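Local coordinates for zinc transport transcriptional regulator (Lactococcus lactis subsp. lactis, PDB 5YHY), which binds zinc and probably acts as a zinc-responsive, DNA-binding transcriptional regulator of the MarR family, at residues 72-75 and 76-80; 120-123 and 124-128; 135-138 and 139-143. The protein carries 1 engineered substitution. All blocks are in the same frame, centred on the assembly; numbering follows the deposited sequence.

In the fold
The three contacts mark opposite ends of an elongated, mostly helical chain. Contact 1 closes helix 65-77 in the winged helix-turn-helix part. Contacts 2 and 3 lie on the other side of the chain's centre, about 40 and 38 Å from contact 1 between centres. Those two are neighbours: contact 2 ends helix 102-123 and leads into helix 128-144, which carries contact 3; their centres are about 17 Å apart and their nearest atoms about 7 Å. Both touch the second subunit, whereas contact 1 touches no other chain of the assembly. The zinc site of E24, H42, H108 and H112 is nearest contact 1, with the L75 side chain about 12 Å from the metal.

Contact 1: residues 72-75 and 76-80; sequences LKKL and QEQEL
Q76 carries the helix on from L72, its N donating to L72 O at 2.9 Å, while its extended chain sends OE1 to a water that also donates to K73 O. E77 repeats the backbone bond with K73 and adds a side-chain bond. Its CG lies beside its own backbone N (chi1 -68°), which directs the carboxylate back toward K73. E77 OE2 receives K73 NZ at 2.7 Å in a salt bridge, met on the syn side and 29° out of the carboxylate plane. E77 OE1 faces K74, but K74 NZ stands 4.5 Å from it, too far for direct pairing; one water links E77 OE1 to both K74 NZ and Q78 NE2, and another links it to K73 NZ. Q78 N still bonds K74 O at 3.0 Å, and its amide runs alongside the end of K74. E79 takes positive phi (58°) as the C-prime residue of a Schellman motif, its N bonded to Q76 O at 2.9 Å. L80 N completes the motif on L75 O at 2.9 Å, and L80 CD1 meets L75 CD2 at 3.8 Å, the chains crossing near a right angle. The cap ends helix 65-77, by its place in the winged helix-turn-helix probably the recognition helix, before strand 81-85 of the wing; L75 packs on I43 and L44 of helix 38-49, and I81 of the strand touches L72 and L75.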
# COMPACT_ATOMS: atom_id res chain seq x y z
N LEU A 72 -19.60 -17.13 4.16
CA LEU A 72 -20.38 -18.21 3.57
C LEU A 72 -21.75 -17.70 3.15
O LEU A 72 -22.29 -18.11 2.12
CB LEU A 72 -20.54 -19.36 4.57
CG LEU A 72 -19.30 -20.22 4.85
CD1 LEU A 72 -19.61 -21.21 5.96
CD2 LEU A 72 -18.84 -20.95 3.60
N LYS A 73 -22.33 -16.83 3.97
CA LYS A 73 -23.66 -16.31 3.67
C LYS A 73 -23.63 -15.60 2.33
O LYS A 73 -24.49 -15.82 1.48
CB LYS A 73 -24.13 -15.36 4.77
CG LYS A 73 -25.52 -14.78 4.53
CD LYS A 73 -25.99 -13.99 5.75
CE LYS A 73 -27.34 -13.33 5.49
NZ LYS A 73 -27.22 -12.18 4.55
N LYS A 74 -22.63 -14.75 2.14
CA LYS A 74 -22.50 -14.01 0.89
C LYS A 74 -22.22 -14.91 -0.30
O LYS A 74 -22.80 -14.74 -1.38
CB LYS A 74 -21.42 -12.94 1.00
CG LYS A 74 -21.29 -12.07 -0.25
CD LYS A 74 -22.57 -11.29 -0.50
CE LYS A 74 -22.38 -10.26 -1.60
NZ LYS A 74 -23.57 -9.37 -1.74
N LEU A 75 -21.32 -15.88 -0.13
CA LEU A 75 -21.01 -16.81 -1.22
C LEU A 75 -22.23 -17.63 -1.63
O LEU A 75 -22.45 -17.90 -2.81
CB LEU A 75 -19.87 -17.74 -0.83
CG LEU A 75 -18.51 -17.05 -0.74
CD1 LEU A 75 -17.51 -18.02 -0.11
CD2 LEU A 75 -18.04 -16.62 -2.13
N GLN A 76 -23.01 -18.04 -0.64
CA GLN A 76 -24.20 -18.84 -0.91
C GLN A 76 -25.25 -18.00 -1.64
O GLN A 76 -25.89 -18.48 -2.58
CB GLN A 76 -24.75 -19.41 0.39
CG GLN A 76 -25.97 -20.30 0.23
CD GLN A 76 -26.43 -20.83 1.57
OE1 GLN A 76 -26.50 -20.08 2.55
NE2 GLN A 76 -26.73 -22.13 1.63
N GLU A 77 -25.41 -16.76 -1.22
CA GLU A 77 -26.32 -15.82 -1.88
C GLU A 77 -25.96 -15.63 -3.35
O GLU A 77 -26.85 -15.54 -4.22
CB GLU A 77 -26.33 -14.47 -1.17
CG GLU A 77 -26.95 -14.53 0.22
CD GLU A 77 -26.79 -13.24 1.02
OE1 GLU A 77 -25.92 -12.41 0.68
OE2 GLU A 77 -27.54 -13.07 2.00
N GLN A 78 -24.67 -15.57 -3.64
CA GLN A 78 -24.17 -15.44 -5.01
C GLN A 78 -24.13 -16.79 -5.74
O GLN A 78 -23.63 -16.88 -6.86
CB GLN A 78 -22.78 -14.80 -5.00
CG GLN A 78 -22.76 -13.39 -4.43
CD GLN A 78 -23.57 -12.41 -5.26
OE1 GLN A 78 -23.44 -12.36 -6.48
NE2 GLN A 78 -24.44 -11.64 -4.60
N GLU A 79 -24.64 -17.83 -5.09
CA GLU A 79 -24.71 -19.16 -5.68
C GLU A 79 -23.35 -19.70 -6.11
O GLU A 79 -23.22 -20.39 -7.13
CB GLU A 79 -25.74 -19.19 -6.83
CG GLU A 79 -27.13 -18.85 -6.34
CD GLU A 79 -28.16 -18.78 -7.45
OE1 GLU A 79 -27.77 -18.51 -8.60
OE2 GLU A 79 -29.35 -18.99 -7.16
N LEU A 80 -22.34 -19.38 -5.30
CA LEU A 80 -20.97 -19.79 -5.54
C LEU A 80 -20.60 -21.04 -4.73
O LEU A 80 -19.64 -21.74 -5.06
CB LEU A 80 -20.01 -18.64 -5.21
CG LEU A 80 -20.01 -17.50 -6.22
CD1 LEU A 80 -19.33 -16.26 -5.67
CD2 LEU A 80 -19.36 -17.97 -7.52
O HOH W 1 -26.99 -17.39 2.16
O HOH W 2 -24.86 -11.37 3.17
O HOH W 3 -25.74 -11.25 -1.70

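Contact 2: residues 120-123 and 124-128; sequences QELG and NKFTD
Q120 and N124 join one turn of helix to the loop after it through their amides. The Q120 chain leaves anti to its main-chain nitrogen and then bends at chi2 (71°), bringing NE2 to N124 OD1 at 3.0 Å. The bond is bent, 137° at the hydrogen, and the two amide planes stand 62° apart, so the groups meet at a slant. The same two residues are also joined through the backbone, N124 N donating to Q120 O at 2.8 Å. A type I turn from G123 to F126 follows, closed by F126 N on G123 O at 2.9 Å. K125 N bonds L122 O, and the extended K125 chain lies along the last helical turn, CG 3.6 Å from E121 O. F126 CG sits beside its own N, anti to the carbonyl carbon, which brings the ring edge, not a face, to the end of the helix, with F126 CD2 3.3 Å from L122 O. L122 and F126 point the same way, and L122 CD1 meets the ring edge at F126 CE2, 3.8 Å away and in the ring plane. With an alanine at F126, L122 CD1 would lose this edge, and a gap would probably open toward F137 of the second subunit, on which the ring packs. Q131 NE2 of helix 128-144 bonds both G123 O and F126 O, tying the end of helix 102-123 to the next helix, whose N-cap is T127.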
# COMPACT_ATOMS: atom_id res chain seq x y z
N GLN A 120 9.51 -15.46 -5.41
CA GLN A 120 10.48 -16.54 -5.30
C GLN A 120 11.62 -16.36 -6.29
O GLN A 120 12.80 -16.49 -5.93
CB GLN A 120 9.79 -17.89 -5.52
CG GLN A 120 10.72 -19.08 -5.39
CD GLN A 120 11.13 -19.32 -3.96
OE1 GLN A 120 10.34 -19.14 -3.04
NE2 GLN A 120 12.37 -19.74 -3.76
N GLU A 121 11.29 -16.06 -7.54
CA GLU A 121 12.30 -15.85 -8.57
C GLU A 121 13.21 -14.69 -8.21
O GLU A 121 14.41 -14.75 -8.43
CB GLU A 121 11.66 -15.64 -9.94
CG GLU A 121 10.98 -16.88 -10.47
CD GLU A 121 10.04 -16.59 -11.62
OE1 GLU A 121 9.81 -15.40 -11.93
OE2 GLU A 121 9.51 -17.56 -12.21
N LEU A 122 12.63 -13.63 -7.65
CA LEU A 122 13.46 -12.50 -7.23
C LEU A 122 14.40 -12.92 -6.10
O LEU A 122 15.61 -12.63 -6.14
CB LEU A 122 12.58 -11.31 -6.82
CG LEU A 122 13.32 -10.13 -6.16
CD1 LEU A 122 14.49 -9.66 -7.02
CD2 LEU A 122 12.37 -8.98 -5.90
N GLY A 123 13.86 -13.59 -5.09
CA GLY A 123 14.66 -14.05 -3.98
C GLY A 123 15.78 -14.97 -4.45
O GLY A 123 16.89 -14.91 -3.93
N ASN A 124 15.48 -15.80 -5.45
CA ASN A 124 16.46 -16.76 -5.99
C ASN A 124 17.70 -16.10 -6.57
O ASN A 124 18.71 -16.77 -6.80
CB ASN A 124 15.84 -17.65 -7.08
CG ASN A 124 14.88 -18.69 -6.53
OD1 ASN A 124 14.84 -18.95 -5.32
ND2 ASN A 124 14.10 -19.29 -7.42
N LYS A 125 17.63 -14.80 -6.82
CA LYS A 125 18.78 -14.07 -7.35
C LYS A 125 19.77 -13.71 -6.25
O LYS A 125 20.87 -13.21 -6.53
CB LYS A 125 18.33 -12.81 -8.09
CG LYS A 125 17.47 -13.13 -9.30
CD LYS A 125 17.01 -11.88 -10.02
CE LYS A 125 16.12 -12.23 -11.20
NZ LYS A 125 15.49 -11.01 -11.78
N PHE A 126 19.37 -13.94 -5.01
CA PHE A 126 20.19 -13.63 -3.85
C PHE A 126 20.63 -14.91 -3.12
O PHE A 126 19.88 -15.89 -3.01
CB PHE A 126 19.40 -12.74 -2.89
CG PHE A 126 19.04 -11.39 -3.46
CD1 PHE A 126 19.90 -10.31 -3.32
CD2 PHE A 126 17.84 -11.20 -4.14
CE1 PHE A 126 19.57 -9.07 -3.84
CE2 PHE A 126 17.50 -9.97 -4.66
CZ PHE A 126 18.37 -8.90 -4.52
N THR A 127 21.86 -14.88 -2.62
CA THR A 127 22.35 -15.99 -1.81
C THR A 127 21.65 -15.99 -0.47
O THR A 127 20.99 -15.02 -0.10
CB THR A 127 23.85 -15.84 -1.53
OG1 THR A 127 24.07 -14.67 -0.74
CG2 THR A 127 24.62 -15.75 -2.84
N ASP A 128 21.81 -17.07 0.29
CA ASP A 128 21.22 -17.14 1.61
C ASP A 128 21.66 -15.99 2.51
O ASP A 128 20.84 -15.41 3.24
CB ASP A 128 21.53 -18.49 2.29
CG ASP A 128 20.82 -19.65 1.64
OD1 ASP A 128 19.64 -19.51 1.24
OD2 ASP A 128 21.43 -20.73 1.52

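Contact 3: residues 135-138 and 139-143; sequences SKFL and SALTE
Backbone bonds from S139 N to S135 O, A140 N to K136 O, L141 N to F137 O and T142 N to L138 O, all between 2.9 and 3.0 Å, define an unbroken alpha-helical ladder with i to i+4 spacing. This is the last helix, 128-144, of the MarR fold, a family whose dimers are commonly built from the terminal helices, and the contacts here agree with that. The apolar face is carried by F137 and L141, one turn apart. Both side chains leave anti to the main-chain nitrogen (chi1 173° for F137 and -172° for L141) and consequently run side by side in the same direction. L141 CD2 comes closest to the far end of the ring, 3.8 Å from F137 CZ, and its approach to the ring is oblique. The second subunit continues this face, with its I134 against F137 and its F11 against L141 and T142. A140 offers only a methyl, whose CB rests 3.5 Å from K136 O. On a more polar side, S135 OG and S139 OG are too far apart to bond directly; one water bridges them, donating to S135 OG at 2.9 Å and lying 2.7 Å from S139 OG. S135 OG also hydrogen-bonds Q7 OE1 of the second subunit, so a single hydroxyl ties this bridge to the partner chain. At the other end of the contact T142 bonds the same acceptor twice. Its hydroxyl lies beside its own N, folded back onto the preceding turn, and gives L138 O a second donor. The two donors come from opposite faces of that carbonyl's plane, T142 OG1 standing 2.8 Å from L138 O and tilted 34° from the plane.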
# COMPACT_ATOMS: atom_id res chain seq x y z
N SER A 135 15.77 -10.16 4.78
CA SER A 135 14.78 -10.58 5.77
C SER A 135 14.82 -9.72 7.04
O SER A 135 13.77 -9.30 7.55
CB SER A 135 15.00 -12.06 6.13
OG SER A 135 14.06 -12.50 7.09
N LYS A 136 16.02 -9.45 7.54
CA LYS A 136 16.19 -8.59 8.71
C LYS A 136 15.65 -7.20 8.43
O LYS A 136 14.96 -6.62 9.27
CB LYS A 136 17.66 -8.54 9.14
CG LYS A 136 18.12 -9.85 9.76
CD LYS A 136 19.56 -9.79 10.24
CE LYS A 136 19.69 -9.00 11.52
NZ LYS A 136 21.06 -9.12 12.10
N PHE A 137 15.95 -6.69 7.24
CA PHE A 137 15.43 -5.40 6.81
C PHE A 137 13.89 -5.39 6.80
O PHE A 137 13.26 -4.47 7.35
CB PHE A 137 15.97 -5.05 5.41
CG PHE A 137 15.34 -3.82 4.83
CD1 PHE A 137 15.71 -2.57 5.29
CD2 PHE A 137 14.38 -3.92 3.84
CE1 PHE A 137 15.13 -1.43 4.78
CE2 PHE A 137 13.79 -2.77 3.32
CZ PHE A 137 14.17 -1.54 3.80
N LEU A 138 13.29 -6.38 6.16
CA LEU A 138 11.83 -6.42 6.06
C LEU A 138 11.18 -6.54 7.43
O LEU A 138 10.15 -5.92 7.68
CB LEU A 138 11.37 -7.56 5.17
CG LEU A 138 11.74 -7.39 3.70
CD1 LEU A 138 11.26 -8.63 2.95
CD2 LEU A 138 11.11 -6.13 3.13
N SER A 139 11.77 -7.36 8.30
CA SER A 139 11.23 -7.55 9.64
C SER A 139 11.23 -6.24 10.41
O SER A 139 10.25 -5.88 11.05
CB SER A 139 12.03 -8.61 10.38
OG SER A 139 11.77 -9.89 9.82
N ALA A 140 12.35 -5.52 10.32
CA ALA A 140 12.49 -4.26 11.05
C ALA A 140 11.56 -3.20 10.49
O ALA A 140 10.93 -2.45 11.25
CB ALA A 140 13.93 -3.78 10.99
N LEU A 141 11.46 -3.13 9.17
CA LEU A 141 10.60 -2.13 8.55
C LEU A 141 9.13 -2.41 8.89
O LEU A 141 8.35 -1.50 9.15
CB LEU A 141 10.81 -2.12 7.05
CG LEU A 141 10.12 -1.01 6.26
CD1 LEU A 141 10.45 0.35 6.85
CD2 LEU A 141 10.54 -1.09 4.80
N THR A 142 8.77 -3.69 8.91
CA THR A 142 7.41 -4.09 9.26
C THR A 142 7.00 -3.54 10.62
O THR A 142 5.86 -3.12 10.81
CB THR A 142 7.27 -5.62 9.28
OG1 THR A 142 7.37 -6.12 7.95
CG2 THR A 142 5.94 -6.03 9.89
N GLU A 143 7.94 -3.54 11.56
CA GLU A 143 7.65 -3.09 12.92
C GLU A 143 7.24 -1.63 12.98
O GLU A 143 6.54 -1.20 13.90
CB GLU A 143 8.85 -3.32 13.84
CG GLU A 143 9.23 -4.79 14.01
CD GLU A 143 10.28 -4.98 15.09
OE1 GLU A 143 10.63 -3.99 15.77
OE2 GLU A 143 10.75 -6.12 15.26
O HOH W 4 13.94 -11.54 9.78